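Side-chain contacts in aldehyde dehydrogenase 12 (Zea mays, PDB 6D97), which probably catalyses the NAD-dependent oxidation of L-glutamate gamma-semialdehyde to glutamate, the last step of proline catabolism in plants: residues Q144-A147 with E148-S152; M374-H377 with M378-L382; P104-Y107 with L108-G111; T31-P34 with Q35-S38; S343-L346 with E347-K351. All coordinates share one frame; numbering follows the deposited sequence.

Interaction 1. Residues Q144-A147 with E148-S152; sequences QALA and EVQVS
Gln150 folds back over Leu146, one turn earlier on helix 142-157, and gives a worked example of a polar side chain that lies along the backbone and the side chain of an apolar neighbour. Its CG stands anti to the carbonyl carbon and beside the backbone N (chi1 -77°), which sends the chain back toward the preceding turn. CB starts 3.6 Å from Leu146 O, and CG stays beside the same carbonyl, 3.5 Å from Leu146 O. Next, CD comes within 3.9 Å of Leu146 CG. At the tip the two amide branches part: OE1 of Gln150 lies 3.5 Å from Ala147 CA, whereas NE2 of Gln150 rests 3.7 Å from the methyl CD2 of Leu146. The backbone bond from Gln150 N to Leu146 O, 2.8 Å long, joins the two residues. Glu148, on a buried side of the same turns, behaves quite differently. Its OE1 accepts from Leu202 N and Glu203 N, and its OE2 makes a salt bridge with Lys140. Ser152 OG adds a bond of 2.7 Å to Glu148 O, on the opposite face of that carbonyl from Ser152 N. The chemistry thus divides by side: the glutamine, on an exposed side, meets its neighbours across the contact through van der Waals touches, while the buried carboxylate, with a lysine and two N-H groups round it, is probably held in its charged form.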
loop_
_atom_site.group_PDB
_atom_site.type_symbol
_atom_site.label_atom_id
_atom_site.label_comp_id
_atom_site.label_asym_id
_atom_site.label_seq_id
_atom_site.Cartn_x
_atom_site.Cartn_y
_atom_site.Cartn_z
ATOM N N GLN A 144 8.247 -16.011 -30.958
ATOM C CA GLN A 144 6.977 -15.587 -30.372
ATOM C C GLN A 144 6.409 -16.664 -29.457
ATOM O O GLN A 144 5.911 -16.360 -28.367
ATOM C CB GLN A 144 5.972 -15.237 -31.468
ATOM C CG GLN A 144 6.280 -13.958 -32.226
ATOM C CD GLN A 144 6.050 -12.713 -31.391
ATOM O OE1 GLN A 144 5.162 -12.676 -30.539
ATOM N NE2 GLN A 144 6.858 -11.687 -31.629
ATOM N N ALA A 145 6.472 -17.930 -29.886
ATOM C CA ALA A 145 6.018 -19.029 -29.037
ATOM C C ALA A 145 6.895 -19.173 -27.802
ATOM O O ALA A 145 6.397 -19.471 -26.710
ATOM C CB ALA A 145 6.000 -20.335 -29.831
ATOM N N LEU A 146 8.206 -18.979 -27.959
ATOM C CA LEU A 146 9.101 -19.025 -26.809
ATOM C C LEU A 146 8.783 -17.906 -25.826
ATOM O O LEU A 146 8.817 -18.114 -24.608
ATOM C CB LEU A 146 10.555 -18.931 -27.276
ATOM C CG LEU A 146 11.637 -19.109 -26.211
ATOM C CD1 LEU A 146 11.640 -20.544 -25.719
ATOM C CD2 LEU A 146 13.005 -18.733 -26.760
ATOM N N ALA A 147 8.465 -16.714 -26.339
ATOM C CA ALA A 147 8.143 -15.591 -25.463
ATOM C C ALA A 147 6.948 -15.912 -24.578
ATOM O O ALA A 147 6.880 -15.466 -23.426
ATOM C CB ALA A 147 7.870 -14.333 -26.286
ATOM N N GLU A 148 5.993 -16.683 -25.099
ATOM C CA GLU A 148 4.856 -17.095 -24.285
ATOM C C GLU A 148 5.308 -17.964 -23.119
ATOM O O GLU A 148 4.847 -17.787 -21.986
ATOM C CB GLU A 148 3.839 -17.845 -25.147
ATOM C CG GLU A 148 2.428 -17.298 -25.065
ATOM C CD GLU A 148 1.406 -18.217 -25.703
ATOM O OE1 GLU A 148 0.626 -18.852 -24.956
ATOM O OE2 GLU A 148 1.384 -18.299 -26.951
ATOM N N VAL A 149 6.225 -18.897 -23.374
ATOM C CA VAL A 149 6.712 -19.757 -22.305
ATOM C C VAL A 149 7.553 -18.960 -21.318
ATOM O O VAL A 149 7.500 -19.196 -20.104
ATOM C CB VAL A 149 7.499 -20.941 -22.890
ATOM C CG1 VAL A 149 7.687 -22.006 -21.830
ATOM C CG2 VAL A 149 6.777 -21.503 -24.100
ATOM N N GLN A 150 8.345 -18.010 -21.818
ATOM C CA GLN A 150 9.200 -17.214 -20.943
ATOM C C GLN A 150 8.368 -16.357 -19.996
ATOM O O GLN A 150 8.663 -16.274 -18.797
ATOM C CB GLN A 150 10.137 -16.347 -21.782
ATOM C CG GLN A 150 11.310 -17.108 -22.371
ATOM C CD GLN A 150 12.004 -16.346 -23.483
ATOM O OE1 GLN A 150 11.394 -15.514 -24.156
ATOM N NE2 GLN A 150 13.290 -16.624 -23.677
ATOM N N VAL A 151 7.327 -15.705 -20.520
ATOM C CA VAL A 151 6.417 -14.945 -19.665
ATOM C C VAL A 151 5.803 -15.854 -18.611
ATOM O O VAL A 151 5.749 -15.513 -17.422
ATOM C CB VAL A 151 5.329 -14.258 -20.510
ATOM C CG1 VAL A 151 4.222 -13.723 -19.610
ATOM C CG2 VAL A 151 5.924 -13.141 -21.352
ATOM N N SER A 152 5.326 -17.028 -19.036
ATOM C CA SER A 152 4.756 -17.990 -18.099
ATOM C C SER A 152 5.769 -18.384 -17.033
ATOM O O SER A 152 5.441 -18.448 -15.843
ATOM C CB SER A 152 4.266 -19.226 -18.856
ATOM O OG SER A 152 3.436 -18.858 -19.941
#

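Interaction 2. Residues M374-H377 with M378-L382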
loop_
_atom_site.group_PDB
_atom_site.type_symbol
_atom_site.label_atom_id
_atom_site.label_comp_id
_atom_site.label_asym_id
_atom_site.label_seq_id
_atom_site.Cartn_x
_atom_site.Cartn_y
_atom_site.Cartn_z
ATOM N N MET A 374 -10.873 -11.150 -45.317
ATOM C CA MET A 374 -9.883 -10.083 -45.229
ATOM C C MET A 374 -9.806 -9.289 -46.527
ATOM O O MET A 374 -9.666 -8.060 -46.500
ATOM C CB MET A 374 -8.517 -10.669 -44.870
ATOM C CG MET A 374 -8.346 -10.989 -43.394
ATOM S SD MET A 374 -6.732 -11.683 -42.981
ATOM C CE MET A 374 -7.015 -13.426 -43.288
ATOM N N ILE A 375 -9.893 -9.973 -47.672
ATOM C CA ILE A 375 -9.916 -9.279 -48.958
ATOM C C ILE A 375 -11.159 -8.404 -49.069
ATOM O O ILE A 375 -11.087 -7.246 -49.500
ATOM C CB ILE A 375 -9.837 -10.291 -50.116
ATOM C CG1 ILE A 375 -8.428 -10.889 -50.222
ATOM C CG2 ILE A 375 -10.248 -9.619 -51.420
ATOM C CD1 ILE A 375 -7.392 -9.898 -50.697
ATOM N N GLU A 376 -12.322 -8.943 -48.682
ATOM C CA GLU A 376 -13.566 -8.179 -48.753
ATOM C C GLU A 376 -13.475 -6.910 -47.909
ATOM O O GLU A 376 -13.834 -5.817 -48.366
ATOM C CB GLU A 376 -14.743 -9.049 -48.303
ATOM C CG GLU A 376 -16.096 -8.393 -48.533
ATOM C CD GLU A 376 -17.200 -9.019 -47.706
ATOM O OE1 GLU A 376 -17.871 -9.953 -48.189
ATOM O OE2 GLU A 376 -17.394 -8.581 -46.556
ATOM N N HIS A 377 -12.998 -7.039 -46.665
ATOM C CA HIS A 377 -12.788 -5.874 -45.800
ATOM C C HIS A 377 -11.895 -4.837 -46.478
ATOM O O HIS A 377 -12.215 -3.643 -46.504
ATOM C CB HIS A 377 -12.174 -6.303 -44.467
ATOM C CG HIS A 377 -11.985 -5.174 -43.493
ATOM N ND1 HIS A 377 -13.046 -4.469 -42.954
ATOM C CD2 HIS A 377 -10.862 -4.635 -42.963
ATOM C CE1 HIS A 377 -12.580 -3.543 -42.137
ATOM N NE2 HIS A 377 -11.261 -3.628 -42.121
ATOM N N MET A 378 -10.771 -5.275 -47.041
ATOM C CA MET A 378 -9.881 -4.369 -47.764
ATOM C C MET A 378 -10.611 -3.649 -48.892
ATOM O O MET A 378 -10.439 -2.437 -49.079
ATOM C CB MET A 378 -8.687 -5.141 -48.337
ATOM C CG MET A 378 -7.771 -4.325 -49.218
ATOM S SD MET A 378 -6.539 -5.373 -50.027
ATOM C CE MET A 378 -7.524 -6.267 -51.232
ATOM N N ASN A 379 -11.401 -4.377 -49.676
ATOM C CA ASN A 379 -12.136 -3.757 -50.771
ATOM C C ASN A 379 -13.205 -2.800 -50.255
ATOM O O ASN A 379 -13.447 -1.749 -50.865
ATOM C CB ASN A 379 -12.754 -4.837 -51.667
ATOM C CG ASN A 379 -11.718 -5.564 -52.503
ATOM O OD1 ASN A 379 -10.746 -4.956 -52.962
ATOM N ND2 ASN A 379 -11.912 -6.860 -52.704
ATOM N N ASN A 380 -13.864 -3.146 -49.147
ATOM C CA ASN A 380 -14.831 -2.231 -48.552
ATOM C C ASN A 380 -14.168 -0.925 -48.132
ATOM O O ASN A 380 -14.739 0.156 -48.315
ATOM C CB ASN A 380 -15.519 -2.888 -47.357
ATOM C CG ASN A 380 -16.530 -3.932 -47.769
ATOM O OD1 ASN A 380 -17.023 -3.925 -48.895
ATOM N ND2 ASN A 380 -16.853 -4.834 -46.849
ATOM N N LEU A 381 -12.960 -1.006 -47.567
ATOM C CA LEU A 381 -12.231 0.206 -47.208
ATOM C C LEU A 381 -11.844 1.004 -48.447
ATOM O O LEU A 381 -11.881 2.240 -48.437
ATOM C CB LEU A 381 -10.987 -0.146 -46.393
ATOM C CG LEU A 381 -11.228 -0.670 -44.977
ATOM C CD1 LEU A 381 -9.946 -1.202 -44.373
ATOM C CD2 LEU A 381 -11.787 0.442 -44.117
ATOM N N LEU A 382 -11.479 0.313 -49.529
ATOM C CA LEU A 382 -11.027 0.989 -50.738
ATOM C C LEU A 382 -12.138 1.748 -51.449
ATOM O O LEU A 382 -11.839 2.561 -52.329
ATOM C CB LEU A 382 -10.388 -0.018 -51.694
ATOM C CG LEU A 382 -9.032 -0.545 -51.222
ATOM C CD1 LEU A 382 -8.510 -1.629 -52.153
ATOM C CD2 LEU A 382 -8.033 0.594 -51.109
#
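His377 and Leu381, a turn apart on helix 371-382, form the tightly packed side of this contact. The imidazole stands away from the helix with CG anti to the backbone N (chi1 -177°), and the leucine comes over one of its faces, CG lying above the plane but shifted toward the rim. A methyl, Leu381 CD1, touches His377 NE2 at 3.6 Å. Phe437 of strand 437-443 meets the same imidazole with the ring planes at about 65°, and Leu428 of helix 425-429 packs against both helix residues. An alanine at His377 would probably open a gap beside Leu381 and Phe437, both of which lose the imidazole they pack against. A second apolar touch joins Ile375 CD1 to Met378 CE at 3.7 Å; the two chains run side by side, and the methionine, bent at chi3, brings its methyl round to the isoleucine.

The polar side, where Glu376 and Asn379 are exposed, is looser. Glu376 and Asn380 come no nearer through their side chains than 3.8 Å, between Glu376 OE2 and Asn380 ND2, with carboxylate and amide planes 41° apart. Asn380 OD1 accepts from Lys383. Asn379, at the exposed border, lies close alongside Ile375, its ND2 3.5 Å from the methyl CG2 of Ile375. Beneath both sides run ordinary helix bonds, such as the one of 2.9 Å from Leu381 N to His377 O. The helix is therefore amphipathic: ring and methyl contacts fix the inner side, while the carboxylate and amides on the more exposed side make no hydrogen bond to one another across the contact.

Interaction 3. Residues P104-Y107 with L108-G111; sequences PERY and LMYG
The opening turns of helix 105-121 carry this contact, in which Arg106 lies beside Met109 and Tyr110, all three chains pointing the same way. Bent at chi3 (50°), the arginine swings its guanidinium forward along the helix. Met109 CE sits over one face of that group, 3.7 Å from Arg106 NH1. On the tyrosine side, Arg106 NH2 approaches the ring carbon CE2 of Tyr110 at 3.7 Å, with the guanidinium and ring planes 72° apart, far from a parallel stack. The two groups share an acceptor, which probably helps to align them: Asp247 OD2 forms a salt bridge with Arg106 NH2 and a hydrogen bond with Tyr110 OH. Arg106 NE is taken by His98. The helix meets the NAD-binding Rossmann region, for Asp247 comes just before the edge strand 249-251 of the parallel sheet, and the Tyr110 ring packs on helix 203-214. The same ring turns an edge to the backbone, its CD2 3.4 Å from Arg106 O. That carbonyl accepts from Tyr110 N at 3.2 Å, a normal helical bond. Tyr107 leaves the helix in another direction, meeting the His98 ring edge-to-face and touching Pro174 of a neighbouring subunit.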
loop_
_atom_site.group_PDB
_atom_site.type_symbol
_atom_site.label_atom_id
_atom_site.label_comp_id
_atom_site.label_asym_id
_atom_site.label_seq_id
_atom_site.Cartn_x
_atom_site.Cartn_y
_atom_site.Cartn_z
ATOM N N PRO A 104 -4.602 -21.921 5.766
ATOM C CA PRO A 104 -3.618 -20.989 5.186
ATOM C C PRO A 104 -2.382 -21.679 4.654
ATOM O O PRO A 104 -1.683 -21.103 3.811
ATOM C CB PRO A 104 -3.277 -20.059 6.357
ATOM C CG PRO A 104 -3.495 -20.903 7.554
ATOM C CD PRO A 104 -4.672 -21.786 7.233
ATOM N N GLU A 105 -2.102 -22.904 5.110
ATOM C CA GLU A 105 -0.962 -23.651 4.596
ATOM C C GLU A 105 -1.082 -23.913 3.101
ATOM O O GLU A 105 -0.077 -24.233 2.459
ATOM C CB GLU A 105 -0.798 -24.971 5.366
ATOM C CG GLU A 105 -1.851 -26.038 5.082
ATOM C CD GLU A 105 -3.166 -25.795 5.819
ATOM O OE1 GLU A 105 -3.207 -24.903 6.697
ATOM O OE2 GLU A 105 -4.160 -26.495 5.515
ATOM N N ARG A 106 -2.281 -23.763 2.529
ATOM C CA ARG A 106 -2.443 -23.920 1.088
ATOM C C ARG A 106 -1.806 -22.769 0.318
ATOM O O ARG A 106 -1.398 -22.956 -0.835
ATOM C CB ARG A 106 -3.921 -24.052 0.727
ATOM C CG ARG A 106 -4.502 -25.427 1.008
ATOM C CD ARG A 106 -5.984 -25.490 0.657
ATOM N NE ARG A 106 -6.272 -24.984 -0.686
ATOM C CZ ARG A 106 -6.209 -25.708 -1.800
ATOM N NH1 ARG A 106 -5.858 -26.985 -1.747
ATOM N NH2 ARG A 106 -6.495 -25.151 -2.969
ATOM N N TYR A 107 -1.723 -21.577 0.920
ATOM C CA TYR A 107 -0.946 -20.502 0.309
ATOM C C TYR A 107 0.511 -20.909 0.154
ATOM O O TYR A 107 1.135 -20.640 -0.880
ATOM C CB TYR A 107 -1.028 -19.224 1.141
ATOM C CG TYR A 107 -2.375 -18.549 1.188
ATOM C CD1 TYR A 107 -2.904 -17.922 0.067
ATOM C CD2 TYR A 107 -3.097 -18.500 2.375
ATOM C CE1 TYR A 107 -4.126 -17.287 0.123
ATOM C CE2 TYR A 107 -4.320 -17.876 2.441
ATOM C CZ TYR A 107 -4.832 -17.272 1.313
ATOM O OH TYR A 107 -6.049 -16.637 1.370
ATOM N N LEU A 108 1.072 -21.557 1.179
ATOM C CA LEU A 108 2.462 -21.997 1.115
ATOM C C LEU A 108 2.649 -23.093 0.077
ATOM O O LEU A 108 3.672 -23.127 -0.617
ATOM C CB LEU A 108 2.920 -22.483 2.487
ATOM C CG LEU A 108 2.798 -21.411 3.563
ATOM C CD1 LEU A 108 3.452 -21.854 4.868
ATOM C CD2 LEU A 108 3.401 -20.124 3.039
ATOM N N MET A 109 1.676 -24.004 -0.029
ATOM C CA MET A 109 1.755 -25.083 -1.007
ATOM C C MET A 109 1.847 -24.537 -2.421
ATOM O O MET A 109 2.609 -25.047 -3.247
ATOM C CB MET A 109 0.536 -25.996 -0.876
ATOM C CG MET A 109 0.489 -27.152 -1.865
ATOM S SD MET A 109 -1.041 -28.092 -1.689
ATOM C CE MET A 109 -2.247 -26.936 -2.338
ATOM N N TYR A 110 1.077 -23.497 -2.720
ATOM C CA TYR A 110 1.108 -22.973 -4.074
ATOM C C TYR A 110 2.356 -22.142 -4.322
ATOM O O TYR A 110 2.769 -21.977 -5.476
ATOM C CB TYR A 110 -0.159 -22.181 -4.355
ATOM C CG TYR A 110 -1.235 -23.073 -4.895
ATOM C CD1 TYR A 110 -1.227 -23.458 -6.226
ATOM C CD2 TYR A 110 -2.236 -23.562 -4.076
ATOM C CE1 TYR A 110 -2.196 -24.286 -6.733
ATOM C CE2 TYR A 110 -3.212 -24.388 -4.573
ATOM C CZ TYR A 110 -3.188 -24.748 -5.901
ATOM O OH TYR A 110 -4.165 -25.578 -6.393
ATOM N N GLY A 111 2.965 -21.610 -3.263
ATOM C CA GLY A 111 4.315 -21.096 -3.403
ATOM C C GLY A 111 5.279 -22.180 -3.845
ATOM O O GLY A 111 6.094 -21.975 -4.748
#

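Interaction 4. Residues T31-P34 with Q35-S38; sequences TVSP and QEVS
Ser33, Pro34 and Gln35 carry most of this contact, and its key is a side chain curling back over its own turn. Gln35 holds CG between the backbone N and the carbonyl carbon (chi1 43°), the crowded position, and then bends at chi2. The amide oxygen is thereby carried back over the preceding residues, where Ser33 OG donates to Gln35 OE1 across 3.0 Å. The hydroxyl lies in the carbonyl plane, on a lone pair of that oxygen. Its own placement follows from a serine torsion that puts OG anti to the backbone N (chi1 169°). Pro34 runs side by side with the glutamine, and its ring carbon CD sits only 3.2 Å from Gln35 OE1, so the amide oxygen touches the proline ring as well as the hydroxyl.

The backbone below is a beta turn, with Pro34 and Gln35 at its two corners in type I conformation; the proline ring holds phi of the first corner near the value such a turn needs. Ser33 O accepts twice. Glu36 N reaches it at 3.0 Å from above the carbonyl plane, whereas Val37 N, 3.2 Å from Ser33 O, comes nearly along the C=O axis. Farther round, the methyl CG1 of Val37 touches Pro34 O at 3.3 Å, and Val32 CG2 meets Val37 CB loosely at 4.3 Å. Arg136 of helix 124-137 donates to both Pro34 O and Val37 O, tying this N-terminal loop, which leads to strand 43-49, to the body of the chain. Phe129 and Lys132 of that helix pack against the proline ring.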
loop_
_atom_site.group_PDB
_atom_site.type_symbol
_atom_site.label_atom_id
_atom_site.label_comp_id
_atom_site.label_asym_id
_atom_site.label_seq_id
_atom_site.Cartn_x
_atom_site.Cartn_y
_atom_site.Cartn_z
ATOM N N THR A 31 2.590 -36.304 -22.926
ATOM C CA THR A 31 1.961 -37.393 -23.661
ATOM C C THR A 31 1.960 -37.137 -25.161
ATOM O O THR A 31 1.312 -37.875 -25.908
ATOM C CB THR A 31 0.529 -37.622 -23.166
ATOM O OG1 THR A 31 -0.231 -36.414 -23.300
ATOM C CG2 THR A 31 0.532 -38.055 -21.708
ATOM N N VAL A 32 2.679 -36.113 -25.616
ATOM C CA VAL A 32 2.688 -35.719 -27.017
ATOM C C VAL A 32 4.088 -35.261 -27.397
ATOM O O VAL A 32 4.821 -34.701 -26.579
ATOM C CB VAL A 32 1.647 -34.611 -27.302
ATOM C CG1 VAL A 32 2.020 -33.317 -26.584
ATOM C CG2 VAL A 32 1.497 -34.367 -28.793
ATOM N N SER A 33 4.458 -35.507 -28.647
ATOM C CA SER A 33 5.711 -35.030 -29.210
ATOM C C SER A 33 5.390 -33.935 -30.209
ATOM O O SER A 33 4.831 -34.228 -31.276
ATOM C CB SER A 33 6.473 -36.167 -29.884
ATOM O OG SER A 33 7.555 -35.675 -30.653
ATOM N N PRO A 34 5.723 -32.672 -29.914
ATOM C CA PRO A 34 5.257 -31.562 -30.769
ATOM C C PRO A 34 5.673 -31.685 -32.216
ATOM O O PRO A 34 4.905 -31.309 -33.103
ATOM C CB PRO A 34 5.892 -30.330 -30.107
ATOM C CG PRO A 34 6.079 -30.741 -28.684
ATOM C CD PRO A 34 6.439 -32.193 -28.725
ATOM N N GLN A 35 6.867 -32.205 -32.483
ATOM C CA GLN A 35 7.350 -32.283 -33.853
ATOM C C GLN A 35 6.867 -33.538 -34.572
ATOM O O GLN A 35 6.877 -33.568 -35.808
ATOM C CB GLN A 35 8.878 -32.193 -33.882
ATOM C CG GLN A 35 9.603 -33.010 -32.816
ATOM C CD GLN A 35 9.481 -32.415 -31.422
ATOM O OE1 GLN A 35 8.911 -33.036 -30.526
ATOM N NE2 GLN A 35 10.006 -31.210 -31.238
ATOM N N GLU A 36 6.421 -34.556 -33.836
ATOM C CA GLU A 36 5.971 -35.810 -34.426
ATOM C C GLU A 36 4.499 -35.800 -34.827
ATOM O O GLU A 36 4.129 -36.479 -35.792
ATOM C CB GLU A 36 6.191 -36.960 -33.439
ATOM C CG GLU A 36 7.062 -38.095 -33.966
ATOM C CD GLU A 36 8.543 -37.885 -33.683
ATOM O OE1 GLU A 36 9.130 -36.923 -34.226
ATOM O OE2 GLU A 36 9.116 -38.679 -32.905
ATOM N N VAL A 37 3.662 -35.051 -34.106
ATOM C CA VAL A 37 2.214 -35.179 -34.235
ATOM C C VAL A 37 1.760 -34.763 -35.631
ATOM O O VAL A 37 2.111 -33.687 -36.133
ATOM C CB VAL A 37 1.504 -34.377 -33.134
ATOM C CG1 VAL A 37 1.983 -32.939 -33.116
ATOM C CG2 VAL A 37 -0.006 -34.471 -33.322
ATOM N N SER A 38 0.979 -35.629 -36.271
ATOM C CA SER A 38 0.587 -35.446 -37.663
ATOM C C SER A 38 -0.695 -36.227 -37.922
ATOM O O SER A 38 -1.262 -36.842 -37.018
ATOM C CB SER A 38 1.704 -35.912 -38.604
ATOM O OG SER A 38 1.959 -37.292 -38.415
#

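Interaction 5. Residues S343-L346 with E347-K351; sequences SGLL and EKMKK
Gly344 and Glu347 meet in an unusual way: a carboxylate oxygen, OE1 of Glu347, lies 3.2 Å from the bare CA of Gly344. The glycine has a positive phi (84°), at which any CB would be jammed against the carbonyl oxygen of Ser343. Glu347 reaches it through a bend at chi2 (72°), which folds the carboxylate back toward the start of the helix. Lys348 passes the same residue, its CG 3.2 Å from Gly344 O, before its NZ goes on to a salt bridge with Asp310. The glycine carbonyl itself accepts from Lys348 N at 3.0 Å. On the inner side Met349 rests against two leucines of the previous turn. Its sulfur SD lies 3.8 Å from Leu345 CG and 4.1 Å from the methyl CD2 of Leu346; both leucine chains cross obliquely with the methionine. An alanine in place of Met349 would probably open a gap beside the two leucines and strip Cys316 and Phe391 of a packing partner. Met336 of strand 331-337 meets both leucines as well. Just before the helix, Ser343 OG accepts from Leu345 N at 3.2 Å, closing an ST turn. A glycine at the N-cap, in the middle of that ST turn, followed by an amphipathic first turn facing a beta sheet, marks the start of helix 345-354, which lies on a sheet of the aldehyde dehydrogenase fold.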
loop_
_atom_site.group_PDB
_atom_site.type_symbol
_atom_site.label_atom_id
_atom_site.label_comp_id
_atom_site.label_asym_id
_atom_site.label_seq_id
_atom_site.Cartn_x
_atom_site.Cartn_y
_atom_site.Cartn_z
ATOM N N SER A 343 9.690 10.834 -43.587
ATOM C CA SER A 343 10.729 10.187 -42.797
ATOM C C SER A 343 11.258 8.909 -43.432
ATOM O O SER A 343 12.331 8.440 -43.039
ATOM C CB SER A 343 10.192 9.871 -41.398
ATOM O OG SER A 343 9.113 8.953 -41.462
ATOM N N GLY A 344 10.542 8.343 -44.399
ATOM C CA GLY A 344 10.841 7.014 -44.885
ATOM C C GLY A 344 10.241 5.894 -44.062
ATOM O O GLY A 344 10.566 4.726 -44.305
ATOM N N LEU A 345 9.374 6.217 -43.099
ATOM C CA LEU A 345 8.814 5.201 -42.212
ATOM C C LEU A 345 7.975 4.188 -42.983
ATOM O O LEU A 345 8.174 2.976 -42.852
ATOM C CB LEU A 345 7.968 5.864 -41.124
ATOM C CG LEU A 345 7.139 4.878 -40.302
ATOM C CD1 LEU A 345 7.994 4.242 -39.223
ATOM C CD2 LEU A 345 5.918 5.550 -39.713
ATOM N N LEU A 346 7.015 4.671 -43.778
ATOM C CA LEU A 346 6.139 3.769 -44.519
ATOM C C LEU A 346 6.933 2.892 -45.477
ATOM O O LEU A 346 6.613 1.712 -45.663
ATOM C CB LEU A 346 5.077 4.566 -45.278
ATOM C CG LEU A 346 3.885 5.085 -44.473
ATOM C CD1 LEU A 346 2.947 5.890 -45.366
ATOM C CD2 LEU A 346 3.148 3.924 -43.812
ATOM N N GLU A 347 7.975 3.455 -46.094
ATOM C CA GLU A 347 8.835 2.669 -46.974
ATOM C C GLU A 347 9.520 1.544 -46.209
ATOM O O GLU A 347 9.597 0.410 -46.696
ATOM C CB GLU A 347 9.869 3.574 -47.649
ATOM C CG GLU A 347 9.294 4.502 -48.714
ATOM C CD GLU A 347 8.473 5.642 -48.128
ATOM O OE1 GLU A 347 8.583 5.887 -46.906
ATOM O OE2 GLU A 347 7.716 6.288 -48.888
ATOM N N LYS A 348 10.014 1.838 -45.001
ATOM C CA LYS A 348 10.625 0.796 -44.180
ATOM C C LYS A 348 9.588 -0.215 -43.708
ATOM O O LYS A 348 9.881 -1.413 -43.623
ATOM C CB LYS A 348 11.351 1.416 -42.987
ATOM C CG LYS A 348 12.500 2.332 -43.368
ATOM C CD LYS A 348 12.935 3.188 -42.185
ATOM C CE LYS A 348 14.028 4.170 -42.575
ATOM N NZ LYS A 348 15.301 3.485 -42.938
ATOM N N MET A 349 8.371 0.246 -43.399
ATOM C CA MET A 349 7.311 -0.676 -43.000
ATOM C C MET A 349 6.960 -1.633 -44.130
ATOM O O MET A 349 6.692 -2.818 -43.893
ATOM C CB MET A 349 6.073 0.103 -42.555
ATOM C CG MET A 349 6.135 0.598 -41.118
ATOM S SD MET A 349 4.864 1.816 -40.723
ATOM C CE MET A 349 3.373 0.859 -40.976
ATOM N N LYS A 350 6.954 -1.134 -45.365
ATOM C CA LYS A 350 6.706 -1.995 -46.514
ATOM C C LYS A 350 7.787 -3.062 -46.637
ATOM O O LYS A 350 7.485 -4.256 -46.756
ATOM C CB LYS A 350 6.622 -1.146 -47.784
ATOM C CG LYS A 350 6.331 -1.932 -49.049
ATOM C CD LYS A 350 5.908 -1.009 -50.180
ATOM C CE LYS A 350 5.648 -1.781 -51.457
ATOM N NZ LYS A 350 6.865 -2.505 -51.915
ATOM N N LYS A 351 9.057 -2.645 -46.593
ATOM C CA LYS A 351 10.161 -3.596 -46.707
ATOM C C LYS A 351 10.138 -4.610 -45.571
ATOM O O LYS A 351 10.399 -5.799 -45.787
ATOM C CB LYS A 351 11.495 -2.851 -46.735
ATOM C CG LYS A 351 11.771 -2.125 -48.043
ATOM C CD LYS A 351 12.902 -1.114 -47.899
ATOM C CE LYS A 351 13.179 -0.396 -49.216
ATOM N NZ LYS A 351 14.116 0.748 -49.048
#

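How the interactions relate
All five contacts are local, yet their chemistry follows their place. Interactions 2 and 5 lie on successive helices, their centres about 22 Å apart, and pack on the same two strands, 388-391 and 437-443, through alternate residues of strand 437-443, consistent with helices on opposite faces of the sheet. Interaction 1 is the most central, and alone of the five sets a buried carboxylate near the NAD region. Interaction 3, on the other side of the chain's centre from 2 and 5, joins its helix to the nucleotide-binding part through charge and reaches a neighbouring subunit. Interaction 4 has no helix and relies on a turn; like interaction 1 it packs on helix 124-137.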